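Local coordinates for putative NAD-dependent epimerase/dehydratase (Bacillus halodurans, PDB 3E8X), which is of unknown function but binds NADP in a Rossmann-type domain and is probably an NAD(P)-dependent epimerase or dehydratase, at residues G28-K32 / V33-L37; L37-E40 / L41-G45; A92-G95 / P96-A100; S194-R197 / H198-A201. All coordinates share one frame; numbering follows the deposited sequence.

Overall arrangement
All four contacts are local and follow one another in series, none enclosing another. Contact 1 closes the glycine-rich loop between strand 23-27 and helix 32-43, and contact 2, which shares Leu-37 with it, carries on to the end of that helix. Contact 3 folds up the loop that leads from strand 87-90 to helix 100-121, and contact 4 turns the short strand 195-196 into helix 197-207. Contacts 1, 3 and 4 all touch NADP. Helices 32-43 and 197-207 lie against each other, so contact 4 packs on both contact 1, through Tyr-36 and His-198, and contact 2, while contact 3 meets contact 1 where Ala-92 packs on Gly-28.

Contact 1 (G28-K32 / V33-L37); sequences GANGK and VARYL. With NAP (NADP nicotinamide-adenine-dinucleotide phosphate), chain B.
In the glycine-rich loop of the Rossmann fold, between strand 23-27 and helix 32-43, Asn-30 and Arg-35, their side chains running alongside, link the loop to the helix's first turn. Two arginine nitrogens grip one oxygen: Asn-30 OD1 lies 2.9 Å from NH2 and 3.3 Å from NE of Arg-35. Both donors come from one face of the amide, above its carbonyl plane, yet OD1 sits in the guanidinium plane; the flat groups are turned 63° apart. CG of Asn-30, opposite the backbone N (chi1 -158°), carries the amide between Arg-35 and the cofactor. The grip would settle the amide's flip, leaving Asn-30 ND2 to donate to O1X of the NADP 2'-phosphate at 2.7 Å. At the N-cap, Gly-31 O receives Arg-35 N at 2.9 Å. With no side chain in the way, Gly-31 CA comes within 3.1 Å of NADP O5B. The helix start then serves the diphosphate: Lys-32 N binds O2A at 2.9 Å and Val-33 N binds O2N at 2.8 Å. Ala-34, small enough to fit, rests its CB 3.1 Å from Gly-28 O. Glycines at 28 and 31 and a helix N terminus aimed at the diphosphate are the hallmark of the Rossmann dinucleotide-binding motif.

Contact 2 (L37-E40 / L41-G45); sequences LLSE and LKNKG
Leu-37 O to Leu-41 N, at 2.9 Å, is one of the i to i+4 bonds that run regularly along helix 32-43 as far as Asn-43 N; the next, from Lys-44 N, is weak, and Gly-45, with positive phi, closes the helix in a Schellman motif. Gly-45 N reaches back to Lys-42 O at 2.9 Å, in a backbone conformation that glycine accepts readily. On the buried side Leu-37 and Leu-41 cross at a slant, CD1 of the first against CG of the second at 3.8 Å. Leu-41 has its CG beside the backbone N (chi1 -71°), which swings the branch back over Leu-37 O, 3.3 Å from CG. The outer side is polar. Ser-39 O receives Asn-43 N at 3.0 Å. Glu-40 and Lys-44 both bend at chi2, and CG of Lys-44 packs 3.4 Å from Glu-40 O. Their charged ends make salt bridges with Lys-202 and Glu-206 on helix 197-207. The chemistry is thus divided: leucines press the helix onto strands 23-27 and 47-52, charged chains tie it to a neighbouring helix, and glycine finishes its C terminus.

Contact 3 (A92-G95 / P96-A100); sequences AGSG and PHTGA. With NAP (NADP nicotinamide-adenine-dinucleotide phosphate), chain B.
One water gathers Ser-94 and Thr-98 together, with Ser-94 OG, Thr-98 OG1, Gly-95 O and Thr-98 O all 2.7 Å from it. Having more acceptors around it than it has protons, it probably shares its hydrogens among them, and it bridges the two ends of the cofactor-binding loop that follows strand 87-90 of the Rossmann fold. Both hydroxyls stand between their own backbone N and carbonyl carbon (chi1 68° in Ser-94, 67° in Thr-98), which turns them inward to the water. Thr-98 OG1 also lies 3.2 Å from Ser-94 O, a weak contact whose proton is not settled, and it packs on Ser-94 CB at 3.3 Å. A type I turn from Gly-95 to Thr-98 brings the two residues together. Proline suits the second place of such a turn because its ring already fixes phi, while Gly-95, with positive phi, is where a residue without a side chain is favoured. His-97 folds back over the turn, its CE1 meeting Ser-94 O obliquely at 3.4 Å, with CG2 of Thr-98 beyond one face of its ring. The loop is held to helix 100-121 by Ser-94 N, which donates to Asp-107. At the far end Gly-99 is the N-cap of that helix, and Ala-100 packs on Ala-100 of the second subunit. Toward the cofactor, Gly-93 keeps its CA 3.6 Å from NADP O3D, and its N donates to O4B of the adenosine ribose at 3.3 Å.

Contact 4 (S194-R197 / H198-A201); sequences SITR and HDVA. With NAP (NADP nicotinamide-adenine-dinucleotide phosphate), chain B.
Ile-195 lays its CG2 against CG2 of Val-200 at 3.7 Å, the two branched chains crossing at about a right angle where strand 195-196 gives way to helix 197-207. Beta-branching suits the isoleucine to its strand, from which it also reaches Pro-170 and Val-220, while Val-200 offers a compact apolar branch to Ile-195, Val-33 and Leu-173. Next in the chain, Thr-196 is the N-cap of the helix. Its OG1, turned between the backbone N and the carbonyl carbon (chi1 74°), faces the first turn of the helix, where it accepts Asp-199 N at 3.2 Å. The same hydroxyl donates to Asp-199 OD2 at 2.7 Å, coming from well above the carboxylate plane. It thus has two partners in one residue, and its proton is accounted for. Behind the cap, normal helix bonds begin, Val-200 N to Thr-196 O at 3.2 Å and Ala-201 N to Arg-197 O at 3.1 Å. Asp-199 is buried, but Thr-179 N, Gly-180 N and Asn-222 also donate to its oxygens. Arg-197 runs extended from CG to NE toward NADP, and NE meets O1N of the nicotinamide-side phosphate at 2.6 Å; NH2 adds a weaker bond to the same oxygen, while NH1 is held by Asn-175. His-198 stacks on Tyr-36 of helix 32-43. A buried carboxylate with so many donors is probably kept ionised, and together with the threonine cap it fixes the helix start from which the arginine meets the phosphate's negative charge.

Contact 1 (G28-K32 / V33-L37)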
loop_
_atom_site.group_PDB
_atom_site.type_symbol
_atom_site.label_atom_id
_atom_site.label_comp_id
_atom_site.label_asym_id
_atom_site.label_seq_id
_atom_site.Cartn_x
_atom_site.Cartn_y
_atom_site.Cartn_z
ATOM N N GLY A 28 17.600 -3.465 -7.074
ATOM C CA GLY A 28 18.122 -2.223 -6.510
ATOM C C GLY A 28 19.635 -2.253 -6.388
ATOM O O GLY A 28 20.180 -1.579 -5.516
ATOM N N ALA A 29 20.298 -2.973 -7.305
ATOM C CA ALA A 29 21.712 -3.360 -7.150
ATOM C C ALA A 29 22.733 -2.177 -7.257
ATOM O O ALA A 29 23.906 -2.313 -6.821
ATOM C CB ALA A 29 22.098 -4.538 -8.109
ATOM N N ASN A 30 22.295 -1.062 -7.830
ATOM C CA ASN A 30 23.125 0.144 -7.905
ATOM C C ASN A 30 23.053 1.062 -6.675
ATOM O O ASN A 30 23.780 2.065 -6.620
ATOM C CB ASN A 30 22.815 0.953 -9.171
ATOM C CG ASN A 30 23.977 1.879 -9.571
ATOM O OD1 ASN A 30 25.148 1.468 -9.573
ATOM N ND2 ASN A 30 23.652 3.129 -9.910
ATOM N N GLY A 31 22.213 0.703 -5.699
ATOM C CA GLY A 31 22.103 1.446 -4.459
ATOM C C GLY A 31 23.303 1.207 -3.530
ATOM O O GLY A 31 24.117 0.341 -3.785
ATOM N N LYS A 32 23.383 1.991 -2.467
ATOM C CA LYS A 32 24.561 2.053 -1.609
ATOM C C LYS A 32 24.716 0.763 -0.805
ATOM O O LYS A 32 25.775 0.136 -0.864
ATOM C CB LYS A 32 24.490 3.277 -0.686
ATOM C CG LYS A 32 24.484 4.618 -1.412
ATOM C CD LYS A 32 23.840 5.759 -0.571
ATOM C CE LYS A 32 23.218 6.836 -1.427
ATOM N NZ LYS A 32 21.866 7.177 -0.900
ATOM N N VAL A 33 23.658 0.320 -0.121
ATOM C CA VAL A 33 23.658 -0.999 0.513
ATOM C C VAL A 33 23.921 -2.147 -0.482
ATOM O O VAL A 33 24.795 -2.984 -0.248
ATOM C CB VAL A 33 22.369 -1.276 1.309
ATOM C CG1 VAL A 33 22.360 -2.732 1.879
ATOM C CG2 VAL A 33 22.214 -0.281 2.450
ATOM N N ALA A 34 23.203 -2.145 -1.597
ATOM C CA ALA A 34 23.284 -3.200 -2.605
ATOM C C ALA A 34 24.655 -3.382 -3.173
ATOM O O ALA A 34 25.110 -4.522 -3.412
ATOM C CB ALA A 34 22.309 -2.946 -3.718
ATOM N N ARG A 35 25.329 -2.266 -3.418
ATOM C CA ARG A 35 26.666 -2.327 -3.904
ATOM C C ARG A 35 27.591 -3.090 -2.962
ATOM O O ARG A 35 28.317 -3.978 -3.435
ATOM C CB ARG A 35 27.214 -0.927 -4.125
ATOM C CG ARG A 35 26.745 -0.326 -5.440
ATOM C CD ARG A 35 27.342 1.048 -5.592
ATOM N NE ARG A 35 27.016 1.633 -6.885
ATOM C CZ ARG A 35 27.562 2.758 -7.326
ATOM N NH1 ARG A 35 28.452 3.420 -6.563
ATOM N NH2 ARG A 35 27.249 3.226 -8.538
ATOM N N TYR A 36 27.622 -2.712 -1.670
ATOM C CA TYR A 36 28.336 -3.520 -0.674
ATOM C C TYR A 36 27.879 -4.975 -0.631
ATOM O O TYR A 36 28.717 -5.905 -0.540
ATOM C CB TYR A 36 28.285 -2.891 0.715
ATOM C CG TYR A 36 28.793 -1.486 0.758
ATOM C CD1 TYR A 36 29.829 -1.079 -0.100
ATOM C CD2 TYR A 36 28.262 -0.562 1.645
ATOM C CE1 TYR A 36 30.297 0.231 -0.113
ATOM C CE2 TYR A 36 28.740 0.736 1.678
ATOM C CZ TYR A 36 29.779 1.127 0.794
ATOM O OH TYR A 36 30.290 2.416 0.775
ATOM N N LEU A 37 26.558 -5.178 -0.665
ATOM C CA LEU A 37 25.996 -6.517 -0.716
ATOM C C LEU A 37 26.535 -7.405 -1.862
ATOM O O LEU A 37 26.738 -8.596 -1.661
ATOM C CB LEU A 37 24.463 -6.452 -0.792
ATOM C CG LEU A 37 23.672 -7.757 -0.670
ATOM C CD1 LEU A 37 24.036 -8.550 0.626
ATOM C CD2 LEU A 37 22.181 -7.482 -0.823
HETATM P PA NAP B . 19.823 3.799 -2.428
HETATM O O1A NAP B . 18.828 4.920 -2.743
HETATM O O2A NAP B . 21.309 4.082 -2.462
HETATM O O5B NAP B . 19.409 2.553 -3.376
HETATM C C5B NAP B . 18.187 2.496 -4.134
HETATM C C4B NAP B . 18.360 1.845 -5.505
HETATM O O4B NAP B . 17.039 1.633 -6.035
HETATM C C3B NAP B . 19.127 2.686 -6.556
HETATM O O3B NAP B . 20.292 2.034 -7.095
HETATM C C2B NAP B . 18.131 2.893 -7.685
HETATM O O2B NAP B . 18.663 2.865 -9.032
HETATM C C1B NAP B . 17.168 1.718 -7.450
HETATM N N9A NAP B . 15.899 1.952 -8.185
HETATM C C8A NAP B . 15.143 3.061 -8.147
HETATM N N7A NAP B . 14.103 2.905 -8.989
HETATM C C5A NAP B . 14.217 1.683 -9.549
HETATM C C6A NAP B . 13.460 0.966 -10.481
HETATM N N6A NAP B . 12.339 1.505 -11.002
HETATM N N1A NAP B . 13.854 -0.263 -10.888
HETATM C C2A NAP B . 14.965 -0.799 -10.382
HETATM N N3A NAP B . 15.723 -0.139 -9.483
HETATM C C4A NAP B . 15.366 1.099 -9.049
HETATM O O3 NAP B . 19.455 3.252 -0.929
HETATM P PN NAP B . 20.445 2.552 0.165
HETATM O O1N NAP B . 21.048 3.670 0.972
HETATM O O2N NAP B . 21.201 1.473 -0.578
HETATM O O5D NAP B . 19.453 1.903 1.248
HETATM C C5D NAP B . 18.779 0.678 0.985
HETATM C C4D NAP B . 17.370 0.804 1.534
HETATM O O4D NAP B . 17.372 0.985 2.951
HETATM C C3D NAP B . 16.653 2.018 0.960
HETATM O O3D NAP B . 16.073 1.660 -0.304
HETATM C C2D NAP B . 15.696 2.445 2.077
HETATM O O2D NAP B . 14.352 2.105 1.815
HETATM C C1D NAP B . 16.171 1.678 3.334
HETATM N N1N NAP B . 16.407 2.502 4.561
HETATM C C2N NAP B . 17.046 3.696 4.526
HETATM C C3N NAP B . 17.258 4.425 5.716
HETATM C C7N NAP B . 17.999 5.744 5.741
HETATM O O7N NAP B . 18.443 6.157 6.828
HETATM N N7N NAP B . 18.203 6.391 4.581
HETATM C C4N NAP B . 16.802 3.904 6.929
HETATM C C5N NAP B . 16.157 2.678 6.935
HETATM C C6N NAP B . 15.980 2.005 5.738
HETATM P P2B NAP B . 19.637 4.007 -9.688
HETATM O O1X NAP B . 21.044 3.612 -9.327
HETATM O O2X NAP B . 19.374 3.889 -11.186
HETATM O O3X NAP B . 19.197 5.286 -9.007
#

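Contact 2 (L37-E40 / L41-G45)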
loop_
_atom_site.group_PDB
_atom_site.type_symbol
_atom_site.label_atom_id
_atom_site.label_comp_id
_atom_site.label_asym_id
_atom_site.label_seq_id
_atom_site.Cartn_x
_atom_site.Cartn_y
_atom_site.Cartn_z
ATOM N N LEU A 37 26.558 -5.178 -0.665
ATOM C CA LEU A 37 25.996 -6.517 -0.716
ATOM C C LEU A 37 26.535 -7.405 -1.862
ATOM O O LEU A 37 26.738 -8.596 -1.661
ATOM C CB LEU A 37 24.463 -6.452 -0.792
ATOM C CG LEU A 37 23.672 -7.757 -0.670
ATOM C CD1 LEU A 37 24.036 -8.550 0.626
ATOM C CD2 LEU A 37 22.181 -7.482 -0.823
ATOM N N LEU A 38 26.804 -6.850 -3.040
ATOM C CA LEU A 38 27.361 -7.675 -4.121
ATOM C C LEU A 38 28.668 -8.353 -3.689
ATOM O O LEU A 38 28.881 -9.546 -3.892
ATOM C CB LEU A 38 27.599 -6.841 -5.396
ATOM C CG LEU A 38 26.332 -6.230 -6.050
ATOM C CD1 LEU A 38 26.654 -5.227 -7.115
ATOM C CD2 LEU A 38 25.364 -7.346 -6.568
ATOM N N SER A 39 29.536 -7.574 -3.069
ATOM C CA SER A 39 30.793 -8.077 -2.567
ATOM C C SER A 39 30.630 -9.064 -1.406
ATOM O O SER A 39 31.274 -10.085 -1.359
ATOM C CB SER A 39 31.681 -6.891 -2.152
ATOM O OG SER A 39 32.909 -7.348 -1.631
ATOM N N GLU A 40 29.735 -8.760 -0.484
ATOM C CA GLU A 40 29.513 -9.658 0.643
ATOM C C GLU A 40 29.001 -11.016 0.190
ATOM O O GLU A 40 29.464 -12.024 0.688
ATOM C CB GLU A 40 28.588 -9.017 1.640
ATOM C CG GLU A 40 29.156 -7.728 2.258
ATOM C CD GLU A 40 30.433 -7.934 3.066
ATOM O OE1 GLU A 40 30.770 -9.070 3.492
ATOM O OE2 GLU A 40 31.099 -6.915 3.306
ATOM N N LEU A 41 28.094 -11.040 -0.792
ATOM C CA LEU A 41 27.526 -12.272 -1.307
ATOM C C LEU A 41 28.594 -13.087 -2.050
ATOM O O LEU A 41 28.728 -14.297 -1.870
ATOM C CB LEU A 41 26.315 -11.960 -2.214
ATOM C CG LEU A 41 25.011 -11.444 -1.601
ATOM C CD1 LEU A 41 24.100 -10.984 -2.738
ATOM C CD2 LEU A 41 24.330 -12.485 -0.705
ATOM N N LYS A 42 29.371 -12.409 -2.874
ATOM C CA LYS A 42 30.442 -13.047 -3.592
ATOM C C LYS A 42 31.409 -13.752 -2.624
ATOM O O LYS A 42 31.810 -14.915 -2.822
ATOM C CB LYS A 42 31.193 -11.994 -4.407
ATOM C CG LYS A 42 32.489 -12.494 -4.910
ATOM C CD LYS A 42 33.158 -11.560 -5.861
ATOM C CE LYS A 42 34.381 -12.247 -6.437
ATOM N NZ LYS A 42 34.996 -11.439 -7.483
ATOM N N ASN A 43 31.766 -13.057 -1.554
ATOM C CA ASN A 43 32.789 -13.611 -0.692
ATOM C C ASN A 43 32.229 -14.677 0.266
ATOM O O ASN A 43 32.984 -15.386 0.906
ATOM C CB ASN A 43 33.633 -12.500 -0.042
ATOM C CG ASN A 43 34.537 -11.779 -1.076
ATOM O OD1 ASN A 43 35.520 -12.329 -1.569
ATOM N ND2 ASN A 43 34.161 -10.555 -1.425
ATOM N N LYS A 44 30.906 -14.835 0.277
ATOM C CA LYS A 44 30.234 -15.952 0.939
ATOM C C LYS A 44 30.064 -17.161 -0.007
ATOM O O LYS A 44 29.543 -18.190 0.397
ATOM C CB LYS A 44 28.849 -15.503 1.402
ATOM C CG LYS A 44 28.832 -14.700 2.656
ATOM C CD LYS A 44 29.213 -15.544 3.784
ATOM C CE LYS A 44 28.918 -14.911 5.098
ATOM N NZ LYS A 44 29.223 -15.966 6.138
ATOM N N GLY A 45 30.495 -17.039 -1.260
ATOM C CA GLY A 45 30.372 -18.124 -2.250
ATOM C C GLY A 45 29.123 -18.114 -3.114
ATOM O O GLY A 45 28.873 -19.064 -3.859
#

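Contact 3 (A92-G95 / P96-A100)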
loop_
_atom_site.group_PDB
_atom_site.type_symbol
_atom_site.label_atom_id
_atom_site.label_comp_id
_atom_site.label_asym_id
_atom_site.label_seq_id
_atom_site.Cartn_x
_atom_site.Cartn_y
_atom_site.Cartn_z
ATOM N N ALA A 92 15.720 -2.157 -3.280
ATOM C CA ALA A 92 15.385 -0.991 -4.103
ATOM C C ALA A 92 14.631 0.051 -3.293
ATOM O O ALA A 92 14.029 -0.218 -2.253
ATOM C CB ALA A 92 14.557 -1.410 -5.330
ATOM N N GLY A 93 14.637 1.262 -3.808
ATOM C CA GLY A 93 13.992 2.374 -3.142
ATOM C C GLY A 93 14.052 3.575 -4.050
ATOM O O GLY A 93 15.019 3.749 -4.808
ATOM N N SER A 94 13.031 4.410 -3.964
ATOM C CA SER A 94 12.969 5.639 -4.759
ATOM C C SER A 94 14.021 6.710 -4.320
ATOM O O SER A 94 14.525 7.500 -5.148
ATOM C CB SER A 94 11.549 6.203 -4.671
ATOM O OG SER A 94 11.257 6.673 -3.369
ATOM N N GLY A 95 14.315 6.743 -3.016
ATOM C CA GLY A 95 15.216 7.739 -2.418
ATOM C C GLY A 95 14.597 9.103 -2.117
ATOM O O GLY A 95 13.505 9.433 -2.621
ATOM N N PRO A 96 15.304 9.927 -1.299
ATOM C CA PRO A 96 14.760 11.241 -0.875
ATOM C C PRO A 96 14.671 12.356 -1.951
ATOM O O PRO A 96 14.200 13.434 -1.633
ATOM C CB PRO A 96 15.707 11.675 0.266
ATOM C CG PRO A 96 16.639 10.512 0.520
ATOM C CD PRO A 96 16.648 9.687 -0.730
ATOM N N HIS A 97 15.074 12.079 -3.194
ATOM C CA HIS A 97 15.143 13.071 -4.285
ATOM C C HIS A 97 14.007 12.963 -5.335
ATOM O O HIS A 97 13.713 13.934 -6.043
ATOM C CB HIS A 97 16.509 13.004 -4.976
ATOM C CG HIS A 97 16.866 11.642 -5.492
ATOM N ND1 HIS A 97 16.901 10.522 -4.685
ATOM C CD2 HIS A 97 17.232 11.225 -6.728
ATOM C CE1 HIS A 97 17.259 9.473 -5.402
ATOM N NE2 HIS A 97 17.469 9.873 -6.646
ATOM N N THR A 98 13.383 11.790 -5.438
ATOM C CA THR A 98 12.171 11.611 -6.240
ATOM C C THR A 98 10.947 11.853 -5.330
ATOM O O THR A 98 11.077 11.839 -4.096
ATOM C CB THR A 98 12.072 10.177 -6.808
ATOM O OG1 THR A 98 11.890 9.268 -5.722
ATOM C CG2 THR A 98 13.324 9.793 -7.595
ATOM N N GLY A 99 9.763 12.038 -5.918
ATOM C CA GLY A 99 8.555 12.267 -5.124
ATOM C C GLY A 99 8.008 11.091 -4.321
ATOM O O GLY A 99 8.468 9.963 -4.439
ATOM N N ALA A 100 7.010 11.370 -3.490
ATOM C CA ALA A 100 6.259 10.334 -2.806
ATOM C C ALA A 100 5.533 9.449 -3.838
ATOM O O ALA A 100 5.191 8.340 -3.549
ATOM C CB ALA A 100 5.283 10.951 -1.806
HETATM P PA NAP B . 19.823 3.799 -2.428
HETATM O O1A NAP B . 18.828 4.920 -2.743
HETATM O O2A NAP B . 21.309 4.082 -2.462
HETATM O O5B NAP B . 19.409 2.553 -3.376
HETATM C C5B NAP B . 18.187 2.496 -4.134
HETATM C C4B NAP B . 18.360 1.845 -5.505
HETATM O O4B NAP B . 17.039 1.633 -6.035
HETATM C C3B NAP B . 19.127 2.686 -6.556
HETATM O O3B NAP B . 20.292 2.034 -7.095
HETATM C C2B NAP B . 18.131 2.893 -7.685
HETATM O O2B NAP B . 18.663 2.865 -9.032
HETATM C C1B NAP B . 17.168 1.718 -7.450
HETATM N N9A NAP B . 15.899 1.952 -8.185
HETATM C C8A NAP B . 15.143 3.061 -8.147
HETATM N N7A NAP B . 14.103 2.905 -8.989
HETATM C C5A NAP B . 14.217 1.683 -9.549
HETATM C C6A NAP B . 13.460 0.966 -10.481
HETATM N N6A NAP B . 12.339 1.505 -11.002
HETATM N N1A NAP B . 13.854 -0.263 -10.888
HETATM C C2A NAP B . 14.965 -0.799 -10.382
HETATM N N3A NAP B . 15.723 -0.139 -9.483
HETATM C C4A NAP B . 15.366 1.099 -9.049
HETATM O O3 NAP B . 19.455 3.252 -0.929
HETATM P PN NAP B . 20.445 2.552 0.165
HETATM O O1N NAP B . 21.048 3.670 0.972
HETATM O O2N NAP B . 21.201 1.473 -0.578
HETATM O O5D NAP B . 19.453 1.903 1.248
HETATM C C5D NAP B . 18.779 0.678 0.985
HETATM C C4D NAP B . 17.370 0.804 1.534
HETATM O O4D NAP B . 17.372 0.985 2.951
HETATM C C3D NAP B . 16.653 2.018 0.960
HETATM O O3D NAP B . 16.073 1.660 -0.304
HETATM C C2D NAP B . 15.696 2.445 2.077
HETATM O O2D NAP B . 14.352 2.105 1.815
HETATM C C1D NAP B . 16.171 1.678 3.334
HETATM N N1N NAP B . 16.407 2.502 4.561
HETATM C C2N NAP B . 17.046 3.696 4.526
HETATM C C3N NAP B . 17.258 4.425 5.716
HETATM C C7N NAP B . 17.999 5.744 5.741
HETATM O O7N NAP B . 18.443 6.157 6.828
HETATM N N7N NAP B . 18.203 6.391 4.581
HETATM C C4N NAP B . 16.802 3.904 6.929
HETATM C C5N NAP B . 16.157 2.678 6.935
HETATM C C6N NAP B . 15.980 2.005 5.738
HETATM P P2B NAP B . 19.637 4.007 -9.688
HETATM O O1X NAP B . 21.044 3.612 -9.327
HETATM O O2X NAP B . 19.374 3.889 -11.186
HETATM O O3X NAP B . 19.197 5.286 -9.007
HETATM O O HOH W 1 10.870 9.290 -3.213
#

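Contact 4 (S194-R197 / H198-A201)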
loop_
_atom_site.group_PDB
_atom_site.type_symbol
_atom_site.label_atom_id
_atom_site.label_comp_id
_atom_site.label_asym_id
_atom_site.label_seq_id
_atom_site.Cartn_x
_atom_site.Cartn_y
_atom_site.Cartn_z
ATOM N N SER A 194 22.573 4.266 15.024
ATOM C CA SER A 194 22.565 4.105 13.574
ATOM C C SER A 194 23.115 2.740 13.197
ATOM O O SER A 194 23.571 1.987 14.062
ATOM C CB SER A 194 23.489 5.161 12.957
ATOM O OG SER A 194 22.772 6.229 12.417
ATOM N N ILE A 195 23.119 2.428 11.896
ATOM C CA ILE A 195 23.867 1.277 11.423
ATOM C C ILE A 195 24.530 1.655 10.096
ATOM O O ILE A 195 23.915 2.318 9.268
ATOM C CB ILE A 195 22.985 -0.055 11.288
ATOM C CG1 ILE A 195 23.884 -1.266 10.918
ATOM C CG2 ILE A 195 21.740 0.105 10.300
ATOM C CD1 ILE A 195 23.221 -2.619 11.137
ATOM N N THR A 196 25.773 1.222 9.903
ATOM C CA THR A 196 26.444 1.491 8.644
ATOM C C THR A 196 25.805 0.658 7.518
ATOM O O THR A 196 25.327 -0.447 7.733
ATOM C CB THR A 196 27.987 1.300 8.689
ATOM O OG1 THR A 196 28.339 -0.088 8.730
ATOM C CG2 THR A 196 28.620 2.054 9.858
ATOM N N ARG A 197 25.787 1.209 6.323
ATOM C CA ARG A 197 25.328 0.459 5.165
ATOM C C ARG A 197 26.171 -0.817 4.890
ATOM O O ARG A 197 25.642 -1.821 4.375
ATOM C CB ARG A 197 25.295 1.378 3.951
ATOM C CG ARG A 197 24.211 2.422 3.996
ATOM C CD ARG A 197 24.178 3.254 2.703
ATOM N NE ARG A 197 22.985 4.089 2.624
ATOM C CZ ARG A 197 22.848 5.249 3.239
ATOM N NH1 ARG A 197 23.839 5.775 3.938
ATOM N NH2 ARG A 197 21.717 5.910 3.124
ATOM N N HIS A 198 27.473 -0.751 5.182
ATOM C CA HIS A 198 28.374 -1.902 5.060
ATOM C C HIS A 198 27.855 -3.063 5.920
ATOM O O HIS A 198 27.797 -4.190 5.479
ATOM C CB HIS A 198 29.794 -1.592 5.534
ATOM C CG HIS A 198 30.662 -0.930 4.525
ATOM N ND1 HIS A 198 31.131 -1.585 3.405
ATOM C CD2 HIS A 198 31.189 0.326 4.484
ATOM C CE1 HIS A 198 31.882 -0.749 2.700
ATOM N NE2 HIS A 198 31.954 0.410 3.340
ATOM N N ASP A 199 27.481 -2.747 7.147
ATOM C CA ASP A 199 27.087 -3.726 8.112
ATOM C C ASP A 199 25.725 -4.316 7.801
ATOM O O ASP A 199 25.529 -5.501 8.016
ATOM C CB ASP A 199 27.171 -3.158 9.540
ATOM C CG ASP A 199 28.604 -2.966 10.035
ATOM O OD1 ASP A 199 29.445 -3.880 9.795
ATOM O OD2 ASP A 199 28.865 -1.907 10.707
ATOM N N VAL A 200 24.791 -3.522 7.262
ATOM C CA VAL A 200 23.511 -4.027 6.765
ATOM C C VAL A 200 23.786 -5.064 5.691
ATOM O O VAL A 200 23.181 -6.125 5.701
ATOM C CB VAL A 200 22.590 -2.891 6.177
ATOM C CG1 VAL A 200 21.277 -3.461 5.561
ATOM C CG2 VAL A 200 22.307 -1.852 7.241
ATOM N N ALA A 201 24.690 -4.740 4.756
ATOM C CA ALA A 201 25.009 -5.657 3.684
ATOM C C ALA A 201 25.554 -6.988 4.261
ATOM O O ALA A 201 25.211 -8.062 3.771
ATOM C CB ALA A 201 25.972 -5.022 2.655
HETATM P PA NAP B . 19.823 3.799 -2.428
HETATM O O1A NAP B . 18.828 4.920 -2.743
HETATM O O2A NAP B . 21.309 4.082 -2.462
HETATM O O5B NAP B . 19.409 2.553 -3.376
HETATM C C5B NAP B . 18.187 2.496 -4.134
HETATM C C4B NAP B . 18.360 1.845 -5.505
HETATM O O4B NAP B . 17.039 1.633 -6.035
HETATM C C3B NAP B . 19.127 2.686 -6.556
HETATM O O3B NAP B . 20.292 2.034 -7.095
HETATM C C2B NAP B . 18.131 2.893 -7.685
HETATM O O2B NAP B . 18.663 2.865 -9.032
HETATM C C1B NAP B . 17.168 1.718 -7.450
HETATM N N9A NAP B . 15.899 1.952 -8.185
HETATM C C8A NAP B . 15.143 3.061 -8.147
HETATM N N7A NAP B . 14.103 2.905 -8.989
HETATM C C5A NAP B . 14.217 1.683 -9.549
HETATM C C6A NAP B . 13.460 0.966 -10.481
HETATM N N6A NAP B . 12.339 1.505 -11.002
HETATM N N1A NAP B . 13.854 -0.263 -10.888
HETATM C C2A NAP B . 14.965 -0.799 -10.382
HETATM N N3A NAP B . 15.723 -0.139 -9.483
HETATM C C4A NAP B . 15.366 1.099 -9.049
HETATM O O3 NAP B . 19.455 3.252 -0.929
HETATM P PN NAP B . 20.445 2.552 0.165
HETATM O O1N NAP B . 21.048 3.670 0.972
HETATM O O2N NAP B . 21.201 1.473 -0.578
HETATM O O5D NAP B . 19.453 1.903 1.248
HETATM C C5D NAP B . 18.779 0.678 0.985
HETATM C C4D NAP B . 17.370 0.804 1.534
HETATM O O4D NAP B . 17.372 0.985 2.951
HETATM C C3D NAP B . 16.653 2.018 0.960
HETATM O O3D NAP B . 16.073 1.660 -0.304
HETATM C C2D NAP B . 15.696 2.445 2.077
HETATM O O2D NAP B . 14.352 2.105 1.815
HETATM C C1D NAP B . 16.171 1.678 3.334
HETATM N N1N NAP B . 16.407 2.502 4.561
HETATM C C2N NAP B . 17.046 3.696 4.526
HETATM C C3N NAP B . 17.258 4.425 5.716
HETATM C C7N NAP B . 17.999 5.744 5.741
HETATM O O7N NAP B . 18.443 6.157 6.828
HETATM N N7N NAP B . 18.203 6.391 4.581
HETATM C C4N NAP B . 16.802 3.904 6.929
HETATM C C5N NAP B . 16.157 2.678 6.935
HETATM C C6N NAP B . 15.980 2.005 5.738
HETATM P P2B NAP B . 19.637 4.007 -9.688
HETATM O O1X NAP B . 21.044 3.612 -9.327
HETATM O O2X NAP B . 19.374 3.889 -11.186
HETATM O O3X NAP B . 19.197 5.286 -9.007
#